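Local coordinates for naphthalene dioxygenase large subunit (PDB 2B1X), which is the large subunit of a Rieske-type non-haem iron oxygenase, joining a domain with an Fe2/S2 cluster to a larger domain that holds an iron(III) ion, at residues V47-E52 and P146-Y151; L154-L159 and P300-G305; Y61-I66 and Q70-R75; L325-G330 and E335-F340. One frame throughout, in Å; residues are numbered along the deposited sequence.

From the N terminus, segment 47-52 comes first, and contact 1 closes a loop of 93 residues when 146-151 returns to it. Nested inside that loop is contact 3, the short hairpin 61-66 with 70-75. Contact 2 opens just afterwards at 154-159, in the same three-stranded sheet as contact 1, and closes 140 residues later at 300-305. Contact 4, the hairpin 325-330 with 335-340, follows in series, so no two loops cross. Contacts 1 and 3 lie in the Rieske part. Contact 4 lies in the eight-stranded sheet of the catalytic domain, and contact 2 ties that sheet to the three-stranded one.

Contact 1 (V47-E52 and P146-Y151); sequences VFLAHE and PNLASY
The side chain of Glu52 leaves beside its backbone N (chi1 -79°) and then runs extended (chi2 -171°), which carries its carboxylate across to Ser150. There Ser150 OG donates a hydrogen bond to Glu52 OE1 at 2.8 Å. The hydroxyl reaches the oxygen on its anti side, 23° out of the carboxylate plane. The second oxygen, Glu52 OE2, makes only a long, weak ion pair with Arg75 NH2, so the serine hydroxyl is the firmer of the two partners of this partly exposed residue. Further along, the contact turns apolar. The CD1 branch of Leu148 reaches Leu49, and the two side chains meet obliquely through one methyl each, Leu49 CD1 and Leu148 CD1, 3.9 Å apart. The backbones stay well separated, with the CA atoms of Glu52 and Ser150 8.5 Å apart, because another strand runs between them. Strands 47-51 and 147-151 are the outer two of a three-stranded antiparallel sheet, and the side chains reach one another over its middle strand, 154-158. Glu52 and Leu148 both also touch Ile155 of that strand. Leu49 and Ala50 together face Ile155 in a classic beta bulge, which interrupts the regular pairing of strand 47-51. Beyond the sheet, Ala149 and Tyr151 pack on helix 166-170, while Leu49 and Ala50 lie against strand 60-66.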
# COMPACT_ATOMS: atom_id res chain seq x y z
N VAL A 47 1.46 25.76 15.37
CA VAL A 47 1.32 24.31 15.56
C VAL A 47 2.24 23.81 16.69
O VAL A 47 3.40 24.20 16.77
CB VAL A 47 1.69 23.58 14.26
CG1 VAL A 47 1.67 22.04 14.45
CG2 VAL A 47 0.81 24.09 13.08
N PHE A 48 1.70 22.99 17.59
CA PHE A 48 2.47 22.49 18.71
C PHE A 48 3.53 21.48 18.21
O PHE A 48 3.24 20.59 17.38
CB PHE A 48 1.54 21.82 19.74
CG PHE A 48 2.29 21.13 20.86
CD1 PHE A 48 2.82 21.86 21.91
CD2 PHE A 48 2.49 19.76 20.83
CE1 PHE A 48 3.55 21.22 22.94
CE2 PHE A 48 3.21 19.11 21.81
CZ PHE A 48 3.73 19.84 22.90
N LEU A 49 4.75 21.62 18.73
CA LEU A 49 5.88 20.76 18.33
C LEU A 49 6.38 19.86 19.46
O LEU A 49 6.60 18.66 19.27
CB LEU A 49 7.05 21.64 17.92
CG LEU A 49 6.75 22.61 16.75
CD1 LEU A 49 7.89 23.57 16.51
CD2 LEU A 49 6.46 21.80 15.51
N ALA A 50 6.62 20.45 20.63
CA ALA A 50 7.27 19.71 21.71
C ALA A 50 7.04 20.40 23.02
O ALA A 50 6.69 21.59 23.05
CB ALA A 50 8.78 19.59 21.42
N HIS A 51 7.22 19.66 24.11
CA HIS A 51 7.27 20.28 25.43
C HIS A 51 8.74 20.50 25.80
O HIS A 51 9.60 19.67 25.47
CB HIS A 51 6.57 19.41 26.49
CG HIS A 51 6.24 20.14 27.77
ND1 HIS A 51 7.13 20.22 28.82
CD2 HIS A 51 5.12 20.78 28.18
CE1 HIS A 51 6.59 20.90 29.81
NE2 HIS A 51 5.36 21.25 29.45
N GLU A 52 9.03 21.63 26.45
CA GLU A 52 10.38 21.95 26.88
C GLU A 52 11.02 20.88 27.76
O GLU A 52 12.25 20.69 27.74
CB GLU A 52 10.39 23.28 27.61
CG GLU A 52 10.37 24.47 26.67
CD GLU A 52 10.61 25.79 27.38
OE1 GLU A 52 9.79 26.72 27.20
OE2 GLU A 52 11.61 25.89 28.14
N PRO A 146 10.29 29.70 10.70
CA PRO A 146 10.04 31.13 10.49
C PRO A 146 9.54 31.82 11.74
O PRO A 146 9.96 32.92 12.01
CB PRO A 146 8.98 31.14 9.38
CG PRO A 146 9.24 29.87 8.62
CD PRO A 146 9.60 28.87 9.69
N ASN A 147 8.65 31.18 12.49
CA ASN A 147 8.21 31.72 13.76
C ASN A 147 8.23 30.61 14.84
O ASN A 147 7.60 29.57 14.68
CB ASN A 147 6.82 32.35 13.62
CG ASN A 147 6.85 33.85 13.74
OD1 ASN A 147 7.39 34.39 14.69
ND2 ASN A 147 6.25 34.53 12.79
N LEU A 148 8.98 30.85 15.91
CA LEU A 148 9.07 29.87 16.99
C LEU A 148 8.86 30.55 18.33
O LEU A 148 9.43 31.61 18.58
CB LEU A 148 10.44 29.17 16.99
CG LEU A 148 10.70 28.00 17.98
CD1 LEU A 148 10.09 26.69 17.51
CD2 LEU A 148 12.22 27.81 18.21
N ALA A 149 8.06 29.94 19.19
CA ALA A 149 7.76 30.53 20.51
C ALA A 149 7.27 29.48 21.48
O ALA A 149 6.91 28.38 21.10
CB ALA A 149 6.71 31.68 20.40
N SER A 150 7.25 29.87 22.75
CA SER A 150 6.85 29.03 23.85
C SER A 150 5.75 29.72 24.68
O SER A 150 5.79 30.94 24.89
CB SER A 150 8.07 28.84 24.76
OG SER A 150 8.27 27.46 25.01
N TYR A 151 4.77 28.95 25.13
CA TYR A 151 3.91 29.41 26.20
C TYR A 151 3.87 28.37 27.30
O TYR A 151 3.44 27.24 27.09
CB TYR A 151 2.50 29.78 25.72
CG TYR A 151 1.68 30.38 26.85
CD1 TYR A 151 0.71 29.62 27.51
CD2 TYR A 151 1.90 31.69 27.27
CE1 TYR A 151 -0.03 30.17 28.56
CE2 TYR A 151 1.17 32.25 28.30
CZ TYR A 151 0.20 31.49 28.93
OH TYR A 151 -0.51 32.05 29.96

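Contact 2 (L154-L159 and P300-G305); sequences LIFGSL and PNLSIG
Leu302 meets strand 154-158 through one methyl, CD2, which touches Phe156 and Leu154. The closer half of the contact is with Phe156: its ring atom CZ lies 4.0 Å from Leu302 CD2, and the methyl comes at the ring obliquely. The two side chains cross at about a right angle. Leu302 has its CG anti to the backbone N (chi1 166°), while Phe156 keeps its CG beside the N (chi1 -69°), and the two side chains together bridge the 10.2 Å between Phe156 CA and Leu302 CA. The other half is looser. Leu154 CD2 approaches the same methyl, Leu302 CD2, only to 4.3 Å, and Ile304, though its CB points toward strand 154-158, makes no contact with that segment. The contact joins two separate sheets through side chains: strand 154-158 is the centre of a three-stranded antiparallel sheet, and strand 302-309 belongs to the eight-stranded antiparallel sheet of the Bet v 1-like catalytic domain. Neither half faces solvent, since all three touching residues are buried. Phe48 of the neighbouring strand 47-51 packs on both Leu154 and Leu302, and Trp46 packs on Phe156. The peptide bond before Pro300, two residues ahead of Leu302, is cis. Asn301 ND2 then bonds to Trp326 O, and Ser303 OG to Trp326 NE1, fixing the start of the strand to its neighbour 318-330.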
# COMPACT_ATOMS: atom_id res chain seq x y z
N LEU A 154 5.20 24.88 26.41
CA LEU A 154 4.70 24.41 25.12
C LEU A 154 5.38 25.16 23.96
O LEU A 154 5.18 26.37 23.76
CB LEU A 154 3.18 24.62 25.06
CG LEU A 154 2.18 23.54 25.53
CD1 LEU A 154 2.54 22.92 26.83
CD2 LEU A 154 0.75 24.11 25.60
N ILE A 155 6.18 24.42 23.18
CA ILE A 155 6.84 24.97 21.99
C ILE A 155 5.95 24.85 20.75
O ILE A 155 5.60 23.75 20.33
CB ILE A 155 8.20 24.28 21.75
CG1 ILE A 155 9.04 24.33 23.04
CG2 ILE A 155 8.93 24.94 20.53
CD1 ILE A 155 10.21 23.33 23.08
N PHE A 156 5.61 26.00 20.17
CA PHE A 156 4.86 26.07 18.92
C PHE A 156 5.71 26.67 17.81
O PHE A 156 6.60 27.50 18.07
CB PHE A 156 3.65 26.98 19.06
CG PHE A 156 2.57 26.45 19.94
CD1 PHE A 156 2.67 26.58 21.33
CD2 PHE A 156 1.39 25.96 19.38
CE1 PHE A 156 1.64 26.15 22.15
CE2 PHE A 156 0.35 25.52 20.19
CZ PHE A 156 0.48 25.61 21.60
N GLY A 157 5.37 26.30 16.57
CA GLY A 157 5.96 26.93 15.41
C GLY A 157 4.94 27.31 14.37
O GLY A 157 3.83 26.72 14.28
N SER A 158 5.28 28.31 13.60
CA SER A 158 4.45 28.72 12.47
C SER A 158 5.35 28.88 11.25
O SER A 158 6.50 29.35 11.35
CB SER A 158 3.68 30.01 12.77
OG SER A 158 3.16 30.54 11.55
N LEU A 159 4.83 28.48 10.11
CA LEU A 159 5.55 28.62 8.85
C LEU A 159 5.51 30.05 8.28
O LEU A 159 6.18 30.34 7.26
CB LEU A 159 4.98 27.61 7.83
CG LEU A 159 5.77 26.31 7.63
CD1 LEU A 159 6.87 25.99 8.68
CD2 LEU A 159 4.87 25.11 7.34
N PRO A 300 -4.72 24.72 15.38
CA PRO A 300 -5.64 23.73 14.79
C PRO A 300 -5.74 22.36 15.47
O PRO A 300 -6.89 21.88 15.61
CB PRO A 300 -5.11 23.55 13.36
CG PRO A 300 -3.61 23.92 13.46
CD PRO A 300 -3.43 24.81 14.65
N ASN A 301 -4.63 21.74 15.85
CA ASN A 301 -4.64 20.27 16.01
C ASN A 301 -3.96 19.78 17.29
O ASN A 301 -3.49 18.65 17.35
CB ASN A 301 -4.02 19.58 14.77
CG ASN A 301 -2.50 19.80 14.68
OD1 ASN A 301 -1.99 20.82 15.14
ND2 ASN A 301 -1.77 18.84 14.12
N LEU A 302 -3.90 20.63 18.32
CA LEU A 302 -3.44 20.22 19.63
C LEU A 302 -4.64 20.13 20.56
O LEU A 302 -5.34 21.13 20.74
CB LEU A 302 -2.42 21.23 20.23
CG LEU A 302 -2.15 21.05 21.76
CD1 LEU A 302 -1.40 19.74 21.98
CD2 LEU A 302 -1.39 22.20 22.37
N SER A 303 -4.88 18.96 21.14
CA SER A 303 -5.99 18.83 22.09
C SER A 303 -5.46 18.45 23.48
O SER A 303 -4.37 17.89 23.60
CB SER A 303 -7.04 17.81 21.63
OG SER A 303 -7.67 18.18 20.39
N ILE A 304 -6.25 18.80 24.49
CA ILE A 304 -5.91 18.62 25.88
C ILE A 304 -7.01 17.81 26.52
O ILE A 304 -8.21 18.08 26.28
CB ILE A 304 -5.81 20.01 26.56
CG1 ILE A 304 -4.64 20.80 25.92
CG2 ILE A 304 -5.67 19.90 28.07
CD1 ILE A 304 -4.52 22.25 26.36
N GLY A 305 -6.63 16.82 27.32
CA GLY A 305 -7.56 16.18 28.23
C GLY A 305 -7.03 16.12 29.64
O GLY A 305 -5.95 15.57 29.86

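Contact 3 (Y61-I66 and Q70-R75); sequences YVVRYI and QFIVCR
Strands 60-66 and 69-75 form a beta hairpin at the heart of the four-stranded antiparallel sheet in the Rieske part of the chain, and their segments 61-66 and 70-75 run antiparallel at 141°. Two hydrogen-bonded pairs lock them: Val62 N gives to Val73 O at 3.0 Å, with Val73 N returning to Val62 O, and Arg64 with Phe71 repeats the exchange through Phe71 N and Arg64 O at 2.8 Å. On the face of Tyr61, Val63 and Tyr65, Val63 CG1 lies 3.2 Å from Gln70 CG, unusually short, so its exact value is doubtful, and Tyr61 CB meets Cys74 CB at 3.5 Å. Gln70 places its CG anti to the backbone N (chi1 -164°) and runs on extended, which lays it alongside the Tyr65 side chain with the amide and ring planes 62° apart. Gln70 NE2 then donates to Tyr65 OH at 3.0 Å, a nearly straight bond with the oxygen in the amide plane. On the opposite face, Val62 CG2 sits over the centre of the Arg64 guanidinium, 3.8 Å above its plane, and that group bonds through NH2 in a salt bridge to Glu54. Gln70 OE1 is bonded to both Asn86 and Gln94, which is consistent with the modelled orientation of the amide. With its oxygen accepting from Gln70, Tyr65 is left to give its proton, probably to Asp127 of a small subunit, which places the turn end of the hairpin at a subunit interface.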
# COMPACT_ATOMS: atom_id res chain seq x y z
N TYR A 61 17.45 16.93 21.64
CA TYR A 61 16.58 17.26 20.52
C TYR A 61 15.51 16.20 20.31
O TYR A 61 15.71 15.04 20.67
CB TYR A 61 17.42 17.40 19.23
CG TYR A 61 18.00 16.10 18.74
CD1 TYR A 61 17.25 15.26 17.89
CD2 TYR A 61 19.29 15.71 19.10
CE1 TYR A 61 17.78 14.04 17.44
CE2 TYR A 61 19.85 14.53 18.64
CZ TYR A 61 19.08 13.69 17.82
OH TYR A 61 19.61 12.50 17.34
N VAL A 62 14.41 16.62 19.67
CA VAL A 62 13.39 15.71 19.18
C VAL A 62 13.11 16.16 17.74
O VAL A 62 13.35 17.32 17.40
CB VAL A 62 12.08 15.72 20.03
CG1 VAL A 62 12.31 15.13 21.44
CG2 VAL A 62 11.47 17.13 20.15
N VAL A 63 12.66 15.25 16.90
CA VAL A 63 12.26 15.58 15.53
C VAL A 63 10.72 15.62 15.40
O VAL A 63 10.05 14.61 15.62
CB VAL A 63 12.88 14.63 14.52
CG1 VAL A 63 12.41 14.99 13.09
CG2 VAL A 63 14.45 14.67 14.60
N ARG A 64 10.18 16.76 15.00
CA ARG A 64 8.74 17.01 15.00
C ARG A 64 8.30 17.67 13.71
O ARG A 64 9.15 17.97 12.85
CB ARG A 64 8.34 17.79 16.25
CG ARG A 64 8.70 17.05 17.53
CD ARG A 64 7.77 15.84 17.83
NE ARG A 64 8.30 14.95 18.85
CZ ARG A 64 8.24 15.17 20.18
NH1 ARG A 64 7.66 16.27 20.68
NH2 ARG A 64 8.77 14.29 21.01
N TYR A 65 6.99 17.90 13.54
CA TYR A 65 6.46 18.24 12.20
C TYR A 65 5.52 19.42 12.12
O TYR A 65 4.78 19.70 13.08
CB TYR A 65 5.68 17.04 11.62
CG TYR A 65 6.52 15.84 11.47
CD1 TYR A 65 6.82 15.03 12.54
CD2 TYR A 65 7.08 15.55 10.22
CE1 TYR A 65 7.66 13.90 12.38
CE2 TYR A 65 7.86 14.43 10.04
CZ TYR A 65 8.16 13.61 11.13
OH TYR A 65 8.99 12.53 10.92
N ILE A 66 5.52 20.08 10.98
CA ILE A 66 4.34 20.79 10.50
C ILE A 66 4.01 20.16 9.19
O ILE A 66 4.74 20.32 8.20
CB ILE A 66 4.53 22.33 10.41
CG1 ILE A 66 4.97 22.88 11.80
CG2 ILE A 66 3.25 22.98 9.94
CD1 ILE A 66 5.23 24.40 11.89
N GLN A 70 9.69 18.54 8.32
CA GLN A 70 10.33 17.94 9.45
C GLN A 70 11.34 18.91 10.07
O GLN A 70 12.18 19.45 9.36
CB GLN A 70 11.01 16.65 8.99
CG GLN A 70 11.39 15.73 10.14
CD GLN A 70 12.18 14.53 9.64
OE1 GLN A 70 13.26 14.70 9.17
NE2 GLN A 70 11.63 13.32 9.78
N PHE A 71 11.24 19.11 11.39
CA PHE A 71 12.05 20.07 12.12
C PHE A 71 12.78 19.44 13.27
O PHE A 71 12.20 18.62 13.99
CB PHE A 71 11.19 21.24 12.64
CG PHE A 71 10.67 22.12 11.55
CD1 PHE A 71 9.44 21.82 10.93
CD2 PHE A 71 11.42 23.21 11.10
CE1 PHE A 71 8.96 22.63 9.88
CE2 PHE A 71 10.95 24.02 10.05
CZ PHE A 71 9.73 23.71 9.43
N ILE A 72 14.06 19.78 13.43
CA ILE A 72 14.76 19.47 14.68
C ILE A 72 14.41 20.54 15.72
O ILE A 72 14.58 21.74 15.48
CB ILE A 72 16.31 19.46 14.45
CG1 ILE A 72 16.71 18.37 13.47
CG2 ILE A 72 17.05 19.27 15.74
CD1 ILE A 72 18.09 18.67 12.84
N VAL A 73 13.91 20.10 16.88
CA VAL A 73 13.59 21.03 17.94
C VAL A 73 14.57 20.71 19.04
O VAL A 73 14.55 19.61 19.56
CB VAL A 73 12.10 20.89 18.40
CG1 VAL A 73 11.80 21.85 19.59
CG2 VAL A 73 11.18 21.18 17.22
N CYS A 74 15.46 21.64 19.37
CA CYS A 74 16.56 21.31 20.27
C CYS A 74 16.90 22.42 21.25
O CYS A 74 16.48 23.57 21.07
CB CYS A 74 17.81 20.90 19.48
SG CYS A 74 18.54 22.18 18.43
N ARG A 75 17.59 22.06 22.31
CA ARG A 75 18.19 23.04 23.21
C ARG A 75 19.65 23.09 22.81
O ARG A 75 20.36 22.07 22.86
CB ARG A 75 18.05 22.62 24.68
CG ARG A 75 18.43 23.74 25.70
CD ARG A 75 18.15 23.38 27.15
NE ARG A 75 16.76 22.99 27.40
CZ ARG A 75 15.77 23.81 27.76
NH1 ARG A 75 15.98 25.11 27.90
NH2 ARG A 75 14.57 23.33 27.96

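Contact 4 (L325-G330 and E335-F340); sequences LWHPLG and EVMSFF
Leu325 and Met337, with His327 and Glu335, carry the backbone bonds of this hairpin, whose two segments run antiparallel at 157°. Leu325 N gives to Met337 O at 2.9 Å, and Met337 N returns to Leu325 O in the carbonyl plane, on a lone pair. His327 N reaches Glu335 O at 2.8 Å with a bent N-H (146°), and Glu335 N closes the ring on His327 O. Between the two pairs, Val336 CA makes a CA-H...O contact with Leu325 O. Apolar contacts follow the alternation of faces. The Trp326 and Val336 side chains run alongside each other on one face, and Val336 CG1 meets Trp326 CZ3 obliquely at 3.9 Å. On the other face Leu325 CB packs on Met337 CB at 4.1 Å. Leu325 CD1 also comes to the edge of the Phe339 ring, and Leu329 CD1 lies 3.9 Å from Glu335 CB. Polar side chains meet less directly. Glu335, extended from a CG anti to its N (chi1 178°), sends OE2 to a salt bridge with Arg196 and to Thr162 of a small subunit. Buried His327 ND1 has no partner in the model and stands 4.6 Å from Glu335 OE1. Around the hairpin, Val336 pairs and packs against strand 188-199, Phe340 touches helix 348-361, and the His327 ring meets Tyr65 of strand 60-66. Trp326, whose side chain is about 9 Å from the iron(III) ion, meets Trp376 of helix 369-382 edge-to-face.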
# COMPACT_ATOMS: atom_id res chain seq x y z
N LEU A 325 -1.42 15.57 19.55
CA LEU A 325 -1.49 16.07 18.19
C LEU A 325 -2.31 15.16 17.29
O LEU A 325 -2.16 13.92 17.28
CB LEU A 325 -0.09 16.20 17.60
CG LEU A 325 0.73 17.39 18.16
CD1 LEU A 325 2.21 17.21 17.87
CD2 LEU A 325 0.18 18.74 17.59
N TRP A 326 -3.17 15.78 16.50
CA TRP A 326 -3.84 15.05 15.45
C TRP A 326 -3.03 15.43 14.22
O TRP A 326 -3.33 16.42 13.56
CB TRP A 326 -5.32 15.43 15.33
CG TRP A 326 -6.01 15.50 16.62
CD1 TRP A 326 -6.47 16.64 17.28
CD2 TRP A 326 -6.33 14.39 17.48
NE1 TRP A 326 -7.06 16.28 18.47
CE2 TRP A 326 -7.01 14.91 18.60
CE3 TRP A 326 -6.13 12.99 17.38
CZ2 TRP A 326 -7.46 14.10 19.65
CZ3 TRP A 326 -6.61 12.18 18.44
CH2 TRP A 326 -7.26 12.76 19.56
N HIS A 327 -1.98 14.67 13.95
CA HIS A 327 -1.07 15.06 12.87
C HIS A 327 -1.61 14.71 11.46
O HIS A 327 -1.86 13.55 11.17
CB HIS A 327 0.34 14.48 13.07
CG HIS A 327 1.30 15.00 12.08
ND1 HIS A 327 1.89 14.19 11.13
CD2 HIS A 327 1.71 16.27 11.82
CE1 HIS A 327 2.67 14.93 10.35
NE2 HIS A 327 2.55 16.20 10.73
N PRO A 328 -1.77 15.69 10.57
CA PRO A 328 -2.32 15.41 9.24
C PRO A 328 -1.39 14.66 8.25
O PRO A 328 -0.29 15.14 7.87
CB PRO A 328 -2.63 16.82 8.68
CG PRO A 328 -1.59 17.69 9.31
CD PRO A 328 -1.44 17.13 10.75
N LEU A 329 -1.87 13.51 7.78
CA LEU A 329 -1.07 12.68 6.88
C LEU A 329 -1.70 12.70 5.47
O LEU A 329 -1.00 12.58 4.47
CB LEU A 329 -1.00 11.25 7.41
CG LEU A 329 -0.03 10.97 8.57
CD1 LEU A 329 -0.03 9.47 8.89
CD2 LEU A 329 1.39 11.45 8.20
N GLY A 330 -3.02 12.84 5.41
CA GLY A 330 -3.73 12.96 4.13
C GLY A 330 -5.20 13.22 4.46
O GLY A 330 -5.55 13.38 5.67
N GLU A 335 -1.73 10.81 12.06
CA GLU A 335 -0.87 10.14 13.06
C GLU A 335 -1.17 10.84 14.39
O GLU A 335 -1.04 12.06 14.46
CB GLU A 335 0.62 10.26 12.70
CG GLU A 335 1.62 9.64 13.70
CD GLU A 335 3.07 9.66 13.18
OE1 GLU A 335 3.30 9.85 11.97
OE2 GLU A 335 4.00 9.47 13.97
N VAL A 336 -1.64 10.08 15.37
CA VAL A 336 -1.85 10.63 16.70
C VAL A 336 -0.49 10.61 17.39
O VAL A 336 0.28 9.66 17.22
CB VAL A 336 -2.85 9.82 17.53
CG1 VAL A 336 -3.12 10.52 18.92
CG2 VAL A 336 -4.17 9.61 16.77
N MET A 337 -0.18 11.71 18.08
CA MET A 337 0.95 11.75 19.05
C MET A 337 0.37 12.08 20.41
O MET A 337 -0.02 13.23 20.64
CB MET A 337 2.01 12.78 18.64
CG MET A 337 2.37 12.65 17.12
SD MET A 337 3.94 13.39 16.71
CE MET A 337 3.92 13.27 14.88
N SER A 338 0.31 11.09 21.31
CA SER A 338 -0.34 11.27 22.61
C SER A 338 0.68 11.32 23.75
O SER A 338 1.41 10.36 23.99
CB SER A 338 -1.36 10.17 22.86
OG SER A 338 -1.99 10.41 24.11
N PHE A 339 0.74 12.46 24.41
CA PHE A 339 1.72 12.72 25.48
C PHE A 339 1.04 12.60 26.83
O PHE A 339 -0.09 13.06 26.99
CB PHE A 339 2.27 14.15 25.34
CG PHE A 339 2.97 14.45 24.03
CD1 PHE A 339 2.24 14.78 22.88
CD2 PHE A 339 4.37 14.48 23.98
CE1 PHE A 339 2.91 15.10 21.66
CE2 PHE A 339 5.05 14.83 22.81
CZ PHE A 339 4.33 15.12 21.63
N PHE A 340 1.71 11.98 27.79
CA PHE A 340 1.26 12.00 29.18
C PHE A 340 2.15 12.97 29.95
O PHE A 340 3.38 12.90 29.84
CB PHE A 340 1.32 10.60 29.80
CG PHE A 340 1.17 10.59 31.31
CD1 PHE A 340 -0.09 10.77 31.90
CD2 PHE A 340 2.27 10.44 32.13
CE1 PHE A 340 -0.25 10.78 33.29
CE2 PHE A 340 2.14 10.45 33.55
CZ PHE A 340 0.87 10.62 34.12